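Local coordinates for protein CalS13 (PDB 4ZAS) that probably acts as a pyridoxal 5'-phosphate-dependent aminotransferase that transfers an amino group to a dTDP-linked keto sugar in natural-product biosynthesis, at residues A36-V41 / L285-E290; G57-E62 / L273-G278; P167-R172 / A200-A205; R172-V177 / H210-V215. All coordinates share one frame; numbering follows the deposited sequence.

Contact 1: A36-V41 / L285-E290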
loop_
_atom_site.group_PDB
_atom_site.type_symbol
_atom_site.label_atom_id
_atom_site.label_comp_id
_atom_site.label_asym_id
_atom_site.label_seq_id
_atom_site.Cartn_x
_atom_site.Cartn_y
_atom_site.Cartn_z
ATOM N N ALA A 36 -6.212 -18.111 9.082
ATOM C CA ALA A 36 -6.461 -18.302 10.505
ATOM C C ALA A 36 -7.187 -17.097 11.108
ATOM O O ALA A 36 -6.575 -16.076 11.391
ATOM C CB ALA A 36 -5.159 -18.557 11.247
ATOM N N MET A 37 -8.490 -17.227 11.316
ATOM C CA MET A 37 -9.288 -16.140 11.859
ATOM C C MET A 37 -9.981 -16.598 13.141
ATOM O O MET A 37 -10.732 -17.568 13.137
ATOM C CB MET A 37 -10.338 -15.675 10.849
ATOM C CG MET A 37 -10.941 -14.326 11.188
ATOM S SD MET A 37 -9.711 -13.020 10.983
ATOM C CE MET A 37 -9.327 -13.213 9.261
ATOM N N SER A 38 -9.699 -15.923 14.245
ATOM C CA SER A 38 -10.375 -16.220 15.490
ATOM C C SER A 38 -11.863 -15.981 15.279
ATOM O O SER A 38 -12.246 -15.057 14.562
ATOM C CB SER A 38 -9.821 -15.360 16.622
ATOM O OG SER A 38 -10.619 -15.488 17.783
ATOM N N PRO A 39 -12.715 -16.806 15.889
ATOM C CA PRO A 39 -14.163 -16.590 15.742
ATOM C C PRO A 39 -14.653 -15.338 16.480
ATOM O O PRO A 39 -15.804 -14.946 16.336
ATOM C CB PRO A 39 -14.772 -17.858 16.351
ATOM C CG PRO A 39 -13.745 -18.320 17.350
ATOM C CD PRO A 39 -12.406 -17.955 16.760
ATOM N N ASP A 40 -13.768 -14.738 17.267
ATOM C CA ASP A 40 -14.088 -13.589 18.103
ATOM C C ASP A 40 -13.936 -12.251 17.376
ATOM O O ASP A 40 -14.308 -11.200 17.903
ATOM C CB ASP A 40 -13.178 -13.596 19.335
ATOM C CG ASP A 40 -13.445 -14.777 20.258
ATOM O OD1 ASP A 40 -14.619 -15.195 20.379
ATOM O OD2 ASP A 40 -12.475 -15.289 20.862
ATOM N N VAL A 41 -13.379 -12.304 16.172
ATOM C CA VAL A 41 -12.998 -11.115 15.421
ATOM C C VAL A 41 -14.173 -10.182 15.158
ATOM O O VAL A 41 -14.034 -8.968 15.265
ATOM C CB VAL A 41 -12.326 -11.503 14.096
ATOM C CG1 VAL A 41 -12.097 -10.293 13.252
ATOM C CG2 VAL A 41 -11.003 -12.160 14.356
ATOM N N LEU A 285 -3.993 -12.581 17.817
ATOM C CA LEU A 285 -2.853 -12.756 18.711
ATOM C C LEU A 285 -3.196 -13.717 19.846
ATOM O O LEU A 285 -2.326 -14.436 20.352
ATOM C CB LEU A 285 -2.381 -11.429 19.282
ATOM C CG LEU A 285 -1.437 -10.678 18.354
ATOM C CD1 LEU A 285 -1.139 -9.304 18.944
ATOM C CD2 LEU A 285 -0.173 -11.437 18.081
ATOM N N GLU A 286 -4.469 -13.739 20.228
ATOM C CA GLU A 286 -4.926 -14.599 21.313
ATOM C C GLU A 286 -4.903 -16.080 20.945
ATOM O O GLU A 286 -4.973 -16.926 21.823
ATOM C CB GLU A 286 -6.352 -14.230 21.716
ATOM C CG GLU A 286 -6.510 -12.871 22.351
ATOM C CD GLU A 286 -7.974 -12.530 22.579
ATOM O OE1 GLU A 286 -8.811 -12.920 21.733
ATOM O OE2 GLU A 286 -8.292 -11.882 23.601
ATOM N N ARG A 287 -4.853 -16.397 19.653
ATOM C CA ARG A 287 -4.953 -17.791 19.258
ATOM C C ARG A 287 -3.701 -18.318 18.561
ATOM O O ARG A 287 -3.568 -19.517 18.322
ATOM C CB ARG A 287 -6.185 -17.976 18.368
ATOM C CG ARG A 287 -7.448 -17.682 19.151
ATOM C CD ARG A 287 -8.670 -18.406 18.661
ATOM N NE ARG A 287 -9.782 -18.210 19.594
ATOM C CZ ARG A 287 -10.024 -18.961 20.666
ATOM N NH1 ARG A 287 -9.226 -19.975 20.975
ATOM N NH2 ARG A 287 -11.069 -18.688 21.440
ATOM N N VAL A 288 -2.774 -17.430 18.235
ATOM C CA VAL A 288 -1.719 -17.815 17.314
ATOM C C VAL A 288 -0.732 -18.777 17.973
ATOM O O VAL A 288 -0.157 -19.608 17.284
ATOM C CB VAL A 288 -1.006 -16.569 16.711
ATOM C CG1 VAL A 288 -0.231 -15.775 17.754
ATOM C CG2 VAL A 288 -0.124 -16.969 15.541
ATOM N N ASP A 289 -0.544 -18.694 19.292
ATOM C CA ASP A 289 0.425 -19.559 19.955
ATOM C C ASP A 289 0.059 -21.027 19.785
ATOM O O ASP A 289 0.917 -21.855 19.477
ATOM C CB ASP A 289 0.525 -19.221 21.434
ATOM C CG ASP A 289 1.227 -17.900 21.677
ATOM O OD1 ASP A 289 1.513 -17.205 20.678
ATOM O OD2 ASP A 289 1.485 -17.556 22.855
ATOM N N GLU A 290 -1.222 -21.344 19.945
ATOM C CA GLU A 290 -1.677 -22.713 19.751
ATOM C C GLU A 290 -1.531 -23.132 18.283
ATOM O O GLU A 290 -1.187 -24.281 17.998
ATOM C CB GLU A 290 -3.123 -22.884 20.235
ATOM C CG GLU A 290 -3.773 -24.213 19.835
ATOM C CD GLU A 290 -3.044 -25.457 20.383
ATOM O OE1 GLU A 290 -2.296 -25.353 21.386
ATOM O OE2 GLU A 290 -3.232 -26.551 19.802
#
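S38 carries OG anti to its own N (chi1 171°), and R287 sends CG anti to its carbonyl carbon with the chain extended on to NE, which brings hydroxyl and guanidinium together. S38 begins an ST turn, superposed on a type I beta turn from S38 to V41, that leads into helix 41-49; its OG accepts from D40 N at 3.3 Å in a nearly straight capping bond. The same oxygen lies at the edge of the R287 guanidinium, in its plane, taking a weak hydrogen bond from NE (NE to OG 3.4 Å, 138°). Replacing S38 by an alanine would remove the oxygen that serves both donors, and would probably leave D40 N without its cap and R287 freer to turn. P39 CD lies 3.9 Å from R287 NE, the side chains crossing at about a right angle. D40, poorly ordered, adds a long salt bridge from OD2 to R287 NH2 (3.7 Å), its carboxylate turned 44° from the guanidinium plane. N284 OD1 accepts from S38 N, and M37 packs on L54 of the second subunit. At the surface D40 OD2 lies 4.4 Å from the like-charged E286 OE1, which also has a long, weak ion pair with R44.

Contact 2: G57-E62 / L273-G278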
loop_
_atom_site.group_PDB
_atom_site.type_symbol
_atom_site.label_atom_id
_atom_site.label_comp_id
_atom_site.label_asym_id
_atom_site.label_seq_id
_atom_site.Cartn_x
_atom_site.Cartn_y
_atom_site.Cartn_z
ATOM N N GLY A 57 -6.205 5.419 14.474
ATOM C CA GLY A 57 -6.857 5.298 15.768
ATOM C C GLY A 57 -6.035 4.507 16.765
ATOM O O GLY A 57 -4.952 4.022 16.444
ATOM N N PRO A 58 -6.549 4.361 17.988
ATOM C CA PRO A 58 -5.817 3.696 19.077
ATOM C C PRO A 58 -5.714 2.163 18.945
ATOM O O PRO A 58 -4.797 1.581 19.520
ATOM C CB PRO A 58 -6.634 4.063 20.317
ATOM C CG PRO A 58 -8.028 4.250 19.792
ATOM C CD PRO A 58 -7.875 4.843 18.413
ATOM N N THR A 59 -6.604 1.531 18.187
ATOM C CA THR A 59 -6.583 0.083 18.058
ATOM C C THR A 59 -5.279 -0.398 17.436
ATOM O O THR A 59 -4.653 -1.324 17.942
ATOM C CB THR A 59 -7.767 -0.421 17.209
ATOM O OG1 THR A 59 -8.988 -0.167 17.908
ATOM C CG2 THR A 59 -7.654 -1.913 16.964
ATOM N N VAL A 60 -4.843 0.259 16.370
ATOM C CA VAL A 60 -3.568 -0.077 15.742
ATOM C C VAL A 60 -2.399 0.095 16.712
ATOM O O VAL A 60 -1.481 -0.723 16.742
ATOM C CB VAL A 60 -3.356 0.766 14.488
ATOM C CG1 VAL A 60 -1.926 0.733 14.086
ATOM C CG2 VAL A 60 -4.268 0.266 13.357
ATOM N N ALA A 61 -2.422 1.166 17.499
ATOM C CA ALA A 61 -1.386 1.376 18.508
ATOM C C ALA A 61 -1.409 0.264 19.558
ATOM O O ALA A 61 -0.361 -0.179 20.003
ATOM C CB ALA A 61 -1.542 2.731 19.168
ATOM N N GLU A 62 -2.606 -0.169 19.958
ATOM C CA GLU A 62 -2.756 -1.241 20.950
ATOM C C GLU A 62 -2.171 -2.541 20.402
ATOM O O GLU A 62 -1.557 -3.313 21.133
ATOM C CB GLU A 62 -4.223 -1.466 21.335
ATOM C CG GLU A 62 -4.383 -2.587 22.348
ATOM C CD GLU A 62 -5.828 -2.955 22.670
ATOM O OE1 GLU A 62 -6.764 -2.273 22.212
ATOM O OE2 GLU A 62 -6.021 -3.952 23.400
ATOM N N LEU A 273 -1.504 0.952 8.566
ATOM C CA LEU A 273 -2.461 -0.136 8.771
ATOM C C LEU A 273 -3.694 0.458 9.410
ATOM O O LEU A 273 -3.569 1.249 10.338
ATOM C CB LEU A 273 -1.864 -1.214 9.684
ATOM C CG LEU A 273 -2.741 -2.411 10.056
ATOM C CD1 LEU A 273 -2.751 -3.411 8.923
ATOM C CD2 LEU A 273 -2.290 -3.085 11.356
ATOM N N ASN A 274 -4.887 0.054 8.990
ATOM C CA ASN A 274 -6.061 0.724 9.535
ATOM C C ASN A 274 -6.640 0.005 10.742
ATOM O O ASN A 274 -6.181 -1.084 11.113
ATOM C CB ASN A 274 -7.135 0.927 8.453
ATOM C CG ASN A 274 -7.763 -0.367 7.942
ATOM O OD1 ASN A 274 -7.682 -1.450 8.556
ATOM N ND2 ASN A 274 -8.442 -0.240 6.795
ATOM N N GLU A 275 -7.636 0.631 11.367
ATOM C CA GLU A 275 -8.173 0.131 12.624
ATOM C C GLU A 275 -8.769 -1.259 12.485
ATOM O O GLU A 275 -8.806 -2.026 13.445
ATOM C CB GLU A 275 -9.224 1.091 13.170
ATOM C CG GLU A 275 -8.647 2.400 13.622
ATOM C CD GLU A 275 -7.867 2.234 14.892
ATOM O OE1 GLU A 275 -8.485 2.309 15.972
ATOM O OE2 GLU A 275 -6.638 2.030 14.816
ATOM N N ILE A 276 -9.215 -1.594 11.285
ATOM C CA ILE A 276 -9.791 -2.907 11.068
ATOM C C ILE A 276 -8.690 -3.952 11.108
ATOM O O ILE A 276 -8.851 -4.998 11.727
ATOM C CB ILE A 276 -10.605 -2.933 9.762
ATOM C CG1 ILE A 276 -11.835 -2.033 9.931
ATOM C CG2 ILE A 276 -11.093 -4.330 9.448
ATOM C CD1 ILE A 276 -12.472 -1.673 8.667
ATOM N N GLY A 277 -7.554 -3.652 10.494
ATOM C CA GLY A 277 -6.407 -4.539 10.577
ATOM C C GLY A 277 -5.943 -4.726 12.009
ATOM O O GLY A 277 -5.738 -5.846 12.464
ATOM N N GLY A 278 -5.795 -3.625 12.732
ATOM C CA GLY A 278 -5.382 -3.699 14.114
ATOM C C GLY A 278 -6.341 -4.536 14.939
ATOM O O GLY A 278 -5.909 -5.325 15.765
#
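L273 meets V60 first, its carbonyl O lying 3.3 Å from V60 CG2 while the leucine CD2 touches the same methyl more loosely. N274 follows at the N-cap of helix 275-305: its OD1 accepts from G277 N at 2.9 Å, its ND2 is hydrogen-bonded to S228 OG of the second subunit, and its backbone O faces V60 CG2. E275 carries the contact. With chi1 at -68° and the chain bent at chi2 (-72°), its carboxylate turns onto the first turn of helix 58-71, CD packing on G57 CA at 3.3 Å. OE1 takes T59 N at 3.0 Å through its syn lone pair; OE2 takes V60 N, also at 3.0 Å, on the syn side but 28° out of the carboxylate plane. Two bonds thus fix the rotation of a buried acid, whose negative charge the N-terminus of helix 58-71 would probably favour, although G57 O, 3.1 Å from OE2, probably works against it. An alanine at E275 would probably leave the NH groups of T59 and V60 without these acceptors and open a gap beside G57. At G278 the backbones come closest, its CA 4.4 Å from V60 CA; a side chain here would strike V60. V48 of helix 41-49 packs on T59 and E275, and S78 of strand 76-79 touches V60 and L273.

Contact 3: P167-R172 / A200-A205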
loop_
_atom_site.group_PDB
_atom_site.type_symbol
_atom_site.label_atom_id
_atom_site.label_comp_id
_atom_site.label_asym_id
_atom_site.label_seq_id
_atom_site.Cartn_x
_atom_site.Cartn_y
_atom_site.Cartn_z
ATOM N N PRO A 167 15.181 -19.747 10.658
ATOM C CA PRO A 167 16.083 -18.606 10.855
ATOM C C PRO A 167 17.451 -18.703 10.184
ATOM O O PRO A 167 18.183 -19.674 10.358
ATOM C CB PRO A 167 16.260 -18.562 12.373
ATOM C CG PRO A 167 15.013 -19.217 12.913
ATOM C CD PRO A 167 14.700 -20.315 11.928
ATOM N N VAL A 168 17.793 -17.660 9.439
ATOM C CA VAL A 168 19.167 -17.437 8.997
ATOM C C VAL A 168 20.112 -17.422 10.207
ATOM O O VAL A 168 19.717 -17.010 11.301
ATOM C CB VAL A 168 19.242 -16.123 8.214
ATOM C CG1 VAL A 168 20.683 -15.745 7.890
ATOM C CG2 VAL A 168 18.392 -16.238 6.947
ATOM N N ASP A 169 21.340 -17.902 10.043
ATOM C CA ASP A 169 22.316 -17.785 11.123
ATOM C C ASP A 169 22.708 -16.328 11.289
ATOM O O ASP A 169 23.636 -15.866 10.640
ATOM C CB ASP A 169 23.570 -18.607 10.845
ATOM C CG ASP A 169 24.453 -18.732 12.065
ATOM O OD1 ASP A 169 25.034 -17.713 12.494
ATOM O OD2 ASP A 169 24.578 -19.858 12.590
ATOM N N LEU A 170 22.025 -15.603 12.164
ATOM C CA LEU A 170 22.207 -14.155 12.216
ATOM C C LEU A 170 23.581 -13.789 12.795
ATOM O O LEU A 170 24.202 -12.810 12.387
ATOM C CB LEU A 170 21.057 -13.492 13.003
ATOM C CG LEU A 170 19.649 -13.585 12.367
ATOM C CD1 LEU A 170 18.538 -12.983 13.244
ATOM C CD2 LEU A 170 19.591 -12.999 10.964
ATOM N N ASN A 171 24.072 -14.611 13.707
ATOM C CA ASN A 171 25.395 -14.422 14.292
ATOM C C ASN A 171 26.474 -14.386 13.204
ATOM O O ASN A 171 27.371 -13.540 13.202
ATOM C CB ASN A 171 25.693 -15.573 15.248
ATOM C CG ASN A 171 25.077 -15.376 16.595
ATOM O OD1 ASN A 171 24.251 -14.480 16.784
ATOM N ND2 ASN A 171 25.411 -16.258 17.529
ATOM N N ARG A 172 26.368 -15.318 12.270
ATOM C CA ARG A 172 27.301 -15.396 11.170
ATOM C C ARG A 172 27.114 -14.207 10.238
ATOM O O ARG A 172 28.083 -13.596 9.806
ATOM C CB ARG A 172 27.098 -16.722 10.420
ATOM C CG ARG A 172 28.012 -16.945 9.243
ATOM C CD ARG A 172 29.467 -16.972 9.676
ATOM N NE ARG A 172 30.320 -17.115 8.507
ATOM C CZ ARG A 172 31.611 -16.815 8.472
ATOM N NH1 ARG A 172 32.234 -16.351 9.555
ATOM N NH2 ARG A 172 32.275 -16.978 7.337
ATOM N N ALA A 200 8.962 -17.622 15.030
ATOM C CA ALA A 200 10.286 -18.216 14.913
ATOM C C ALA A 200 11.192 -17.622 15.977
ATOM O O ALA A 200 11.047 -16.459 16.362
ATOM C CB ALA A 200 10.863 -18.005 13.521
ATOM N N THR A 201 12.109 -18.444 16.471
ATOM C CA THR A 201 13.007 -18.040 17.533
ATOM C C THR A 201 14.440 -18.366 17.105
ATOM O O THR A 201 14.665 -19.339 16.397
ATOM C CB THR A 201 12.608 -18.718 18.863
ATOM O OG1 THR A 201 12.403 -17.709 19.853
ATOM C CG2 THR A 201 13.646 -19.714 19.354
ATOM N N TYR A 202 15.391 -17.505 17.461
ATOM C CA TYR A 202 16.793 -17.741 17.136
ATOM C C TYR A 202 17.716 -17.482 18.322
ATOM O O TYR A 202 17.716 -16.410 18.914
ATOM C CB TYR A 202 17.221 -16.901 15.936
ATOM C CG TYR A 202 18.702 -17.001 15.650
ATOM C CD1 TYR A 202 19.254 -18.153 15.110
ATOM C CD2 TYR A 202 19.548 -15.939 15.914
ATOM C CE1 TYR A 202 20.615 -18.238 14.848
ATOM C CE2 TYR A 202 20.905 -16.014 15.656
ATOM C CZ TYR A 202 21.436 -17.160 15.129
ATOM O OH TYR A 202 22.790 -17.216 14.883
ATOM N N ARG A 203 18.497 -18.494 18.669
ATOM C CA ARG A 203 19.360 -18.429 19.827
ATOM C C ARG A 203 18.573 -18.073 21.079
ATOM O O ARG A 203 19.071 -17.405 21.966
ATOM C CB ARG A 203 20.463 -17.405 19.573
ATOM C CG ARG A 203 21.417 -17.830 18.479
ATOM C CD ARG A 203 22.714 -18.099 19.119
ATOM N NE ARG A 203 23.235 -19.420 18.851
ATOM C CZ ARG A 203 24.264 -19.927 19.507
ATOM N NH1 ARG A 203 24.825 -19.225 20.483
ATOM N NH2 ARG A 203 24.703 -21.136 19.211
ATOM N N GLY A 204 17.351 -18.573 21.166
ATOM C CA GLY A 204 16.552 -18.402 22.363
ATOM C C GLY A 204 15.692 -17.153 22.394
ATOM O O GLY A 204 14.868 -16.993 23.283
ATOM N N ALA A 205 15.887 -16.253 21.434
ATOM C CA ALA A 205 15.123 -14.994 21.400
ATOM C C ALA A 205 14.372 -14.852 20.087
ATOM O O ALA A 205 14.864 -15.260 19.029
ATOM C CB ALA A 205 16.043 -13.796 21.619
#
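P167-N171 and A200-R203 run 25° apart end to end, with the P167 and Y202 CA atoms 6.4 Å apart. Y202 dominates the side-chain contact. A chi1 of 174° swings its CG to the far side from the backbone N, which directs the ring to the helix start and places the hydroxyl there. OH accepts from N171 N at 3.1 Å in a nearly straight bond (165°). The N171 amide stands almost perpendicular to the ring, with OD1 near the ring plane at its edge, while L170 CB comes to 3.7 Å from Y202 CE2. V168 O lies over one face of the ring, offset toward the rim; over the opposite face, likewise offset, R203 CG sits 3.3 Å above the plane. The two segments thus join a helix start to a tight beta hairpin. D169 is the N-cap, its OD1 accepting from R172 N, so side chains from both segments serve NH groups of the first turn. On the other side, a type I' turn from Y202 to A205 connects strands 201-202 and 205-206, closed by Y202 N to A205 O and A205 N to Y202 O. Farther back, P167 packs its ring on the strand, CB lying 4.0 Å from Y202 CB and CG near T201 O. R203 sends its CD past N171 ND2, while its guanidinium makes a salt bridge to D320, beside strand 321-322, the third strand of this small sheet.

Contact 4: R172-V177 / H210-V215; sequences RLRAVV and HGNVCV
R174 and the H210-N212 loop make the polar part of this contact; no hydrogen bond forms, and any attraction is probably electrostatic. The R174 chain leaves its backbone with chi1 at -176° and reaches out before bending at chi3, which sets NH1 near three oxygens. NH1 is 3.2 Å from H210 O, but the angle is too poor for a bond; N212 OD1 lies at 3.6 Å, and G211 O is more distant, near the guanidinium plane at its edge. The R174 and N212 side chains run antiparallel alongside one another, their planes 13° apart. G211 suits this loop, since its phi is positive and a side chain pointing there would come tightly against NH1. Firmer polar partners lie elsewhere: N212 ND2 donates to E192 OE2, and H210 NE2 is probably hydrogen-bonded to Y202 O. The van der Waals part is slight, L173 CD2 meeting N212 ND2 at 4.3 Å. In the large domain of this fold-type I aminotransferase, helix 170-180 lies against the seven-stranded mixed sheet: L173 reaches V190 of strand 189-193 and V160 of strand 155-161, while the loop runs into strand 213-217, paired with strands 189-193 and 230-233.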
loop_
_atom_site.group_PDB
_atom_site.type_symbol
_atom_site.label_atom_id
_atom_site.label_comp_id
_atom_site.label_asym_id
_atom_site.label_seq_id
_atom_site.Cartn_x
_atom_site.Cartn_y
_atom_site.Cartn_z
ATOM N N ARG A 172 26.368 -15.318 12.270
ATOM C CA ARG A 172 27.301 -15.396 11.170
ATOM C C ARG A 172 27.114 -14.207 10.238
ATOM O O ARG A 172 28.083 -13.596 9.806
ATOM C CB ARG A 172 27.098 -16.722 10.420
ATOM C CG ARG A 172 28.012 -16.945 9.243
ATOM C CD ARG A 172 29.467 -16.972 9.676
ATOM N NE ARG A 172 30.320 -17.115 8.507
ATOM C CZ ARG A 172 31.611 -16.815 8.472
ATOM N NH1 ARG A 172 32.234 -16.351 9.555
ATOM N NH2 ARG A 172 32.275 -16.978 7.337
ATOM N N LEU A 173 25.856 -13.881 9.948
ATOM C CA LEU A 173 25.522 -12.770 9.070
ATOM C C LEU A 173 26.168 -11.499 9.580
ATOM O O LEU A 173 26.770 -10.748 8.810
ATOM C CB LEU A 173 24.008 -12.592 8.970
ATOM C CG LEU A 173 23.523 -11.332 8.244
ATOM C CD1 LEU A 173 23.872 -11.395 6.769
ATOM C CD2 LEU A 173 22.035 -11.164 8.447
ATOM N N ARG A 174 26.079 -11.298 10.894
ATOM C CA ARG A 174 26.643 -10.119 11.536
ATOM C C ARG A 174 28.157 -10.135 11.439
ATOM O O ARG A 174 28.762 -9.131 11.084
ATOM C CB ARG A 174 26.202 -10.036 13.004
ATOM C CG ARG A 174 26.663 -8.779 13.731
ATOM C CD ARG A 174 25.840 -8.478 14.979
ATOM N NE ARG A 174 25.673 -7.040 15.095
ATOM C CZ ARG A 174 24.580 -6.363 14.783
ATOM N NH1 ARG A 174 23.481 -6.993 14.403
ATOM N NH2 ARG A 174 24.575 -5.042 14.913
ATOM N N ALA A 175 28.769 -11.281 11.709
ATOM C CA ALA A 175 30.223 -11.379 11.622
ATOM C C ALA A 175 30.712 -11.155 10.197
ATOM O O ALA A 175 31.719 -10.498 9.968
ATOM C CB ALA A 175 30.691 -12.730 12.114
ATOM N N VAL A 176 29.984 -11.705 9.239
ATOM C CA VAL A 176 30.358 -11.586 7.845
ATOM C C VAL A 176 30.202 -10.131 7.407
ATOM O O VAL A 176 31.088 -9.576 6.759
ATOM C CB VAL A 176 29.553 -12.568 6.989
ATOM C CG1 VAL A 176 29.566 -12.166 5.544
ATOM C CG2 VAL A 176 30.120 -13.947 7.161
ATOM N N VAL A 177 29.088 -9.499 7.762
ATOM C CA VAL A 177 28.915 -8.100 7.397
ATOM C C VAL A 177 29.969 -7.233 8.056
ATOM O O VAL A 177 30.528 -6.348 7.412
ATOM C CB VAL A 177 27.521 -7.583 7.762
ATOM C CG1 VAL A 177 27.473 -6.069 7.636
ATOM C CG2 VAL A 177 26.460 -8.241 6.879
ATOM N N HIS A 210 17.671 -9.000 17.194
ATOM C CA HIS A 210 19.088 -9.252 16.917
ATOM C C HIS A 210 19.805 -8.079 16.257
ATOM O O HIS A 210 20.842 -8.266 15.617
ATOM C CB HIS A 210 19.199 -10.513 16.040
ATOM C CG HIS A 210 18.625 -11.736 16.689
ATOM N ND1 HIS A 210 17.334 -12.163 16.460
ATOM C CD2 HIS A 210 19.157 -12.603 17.590
ATOM C CE1 HIS A 210 17.098 -13.247 17.183
ATOM N NE2 HIS A 210 18.188 -13.534 17.878
ATOM N N GLY A 211 19.241 -6.877 16.385
ATOM C CA GLY A 211 19.921 -5.670 15.945
ATOM C C GLY A 211 19.787 -5.294 14.476
ATOM O O GLY A 211 20.441 -4.371 14.007
ATOM N N ASN A 212 18.934 -5.993 13.742
ATOM C CA ASN A 212 18.705 -5.662 12.339
ATOM C C ASN A 212 17.306 -5.110 12.203
ATOM O O ASN A 212 16.496 -5.238 13.118
ATOM C CB ASN A 212 18.831 -6.876 11.430
ATOM C CG ASN A 212 20.158 -7.570 11.553
ATOM O OD1 ASN A 212 21.212 -6.936 11.644
ATOM N ND2 ASN A 212 20.115 -8.893 11.550
ATOM N N VAL A 213 17.029 -4.485 11.064
ATOM C CA VAL A 213 15.671 -4.096 10.720
ATOM C C VAL A 213 14.916 -5.318 10.246
ATOM O O VAL A 213 15.331 -5.929 9.269
ATOM C CB VAL A 213 15.669 -3.005 9.641
ATOM C CG1 VAL A 213 14.220 -2.647 9.205
ATOM C CG2 VAL A 213 16.396 -1.791 10.161
ATOM N N CYS A 214 13.797 -5.649 10.890
ATOM C CA CYS A 214 13.006 -6.848 10.530
ATOM C C CYS A 214 11.601 -6.505 10.030
ATOM O O CYS A 214 10.878 -5.736 10.673
ATOM C CB CYS A 214 12.867 -7.774 11.735
ATOM S SG CYS A 214 14.409 -8.315 12.428
ATOM N N VAL A 215 11.207 -7.092 8.902
ATOM C CA VAL A 215 9.876 -6.875 8.335
ATOM C C VAL A 215 9.050 -8.147 8.391
ATOM O O VAL A 215 9.481 -9.179 7.897
ATOM C CB VAL A 215 9.956 -6.372 6.888
ATOM C CG1 VAL A 215 8.559 -6.147 6.341
ATOM C CG2 VAL A 215 10.807 -5.105 6.805
#

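How the contacts relate
Contacts 1 and 2 both engage helix 275-305 and both border the second subunit; their centres are about 17 Å apart. Contacts 3 and 4 form a second pair, sharing R172 on helix 170-180, with centres about 10 Å apart and L170 CD1 packing on H210 ND1 at 3.5 Å. The pairs do not touch; nearest atoms of contacts 1 and 3 are about 9 Å apart, and contacts 1 and 4 lie on opposite sides of the chain's centre. In contact 2, G57 and the N274 side chain lie about 4 Å from the side chains of R53 and E55, dTDP-binding residues, though no dTDP is bound there in this chain. Strand 213-217 of contact 4 leads toward pocket residues A220, I221 and K222, the last the predicted cofactor-binding lysine.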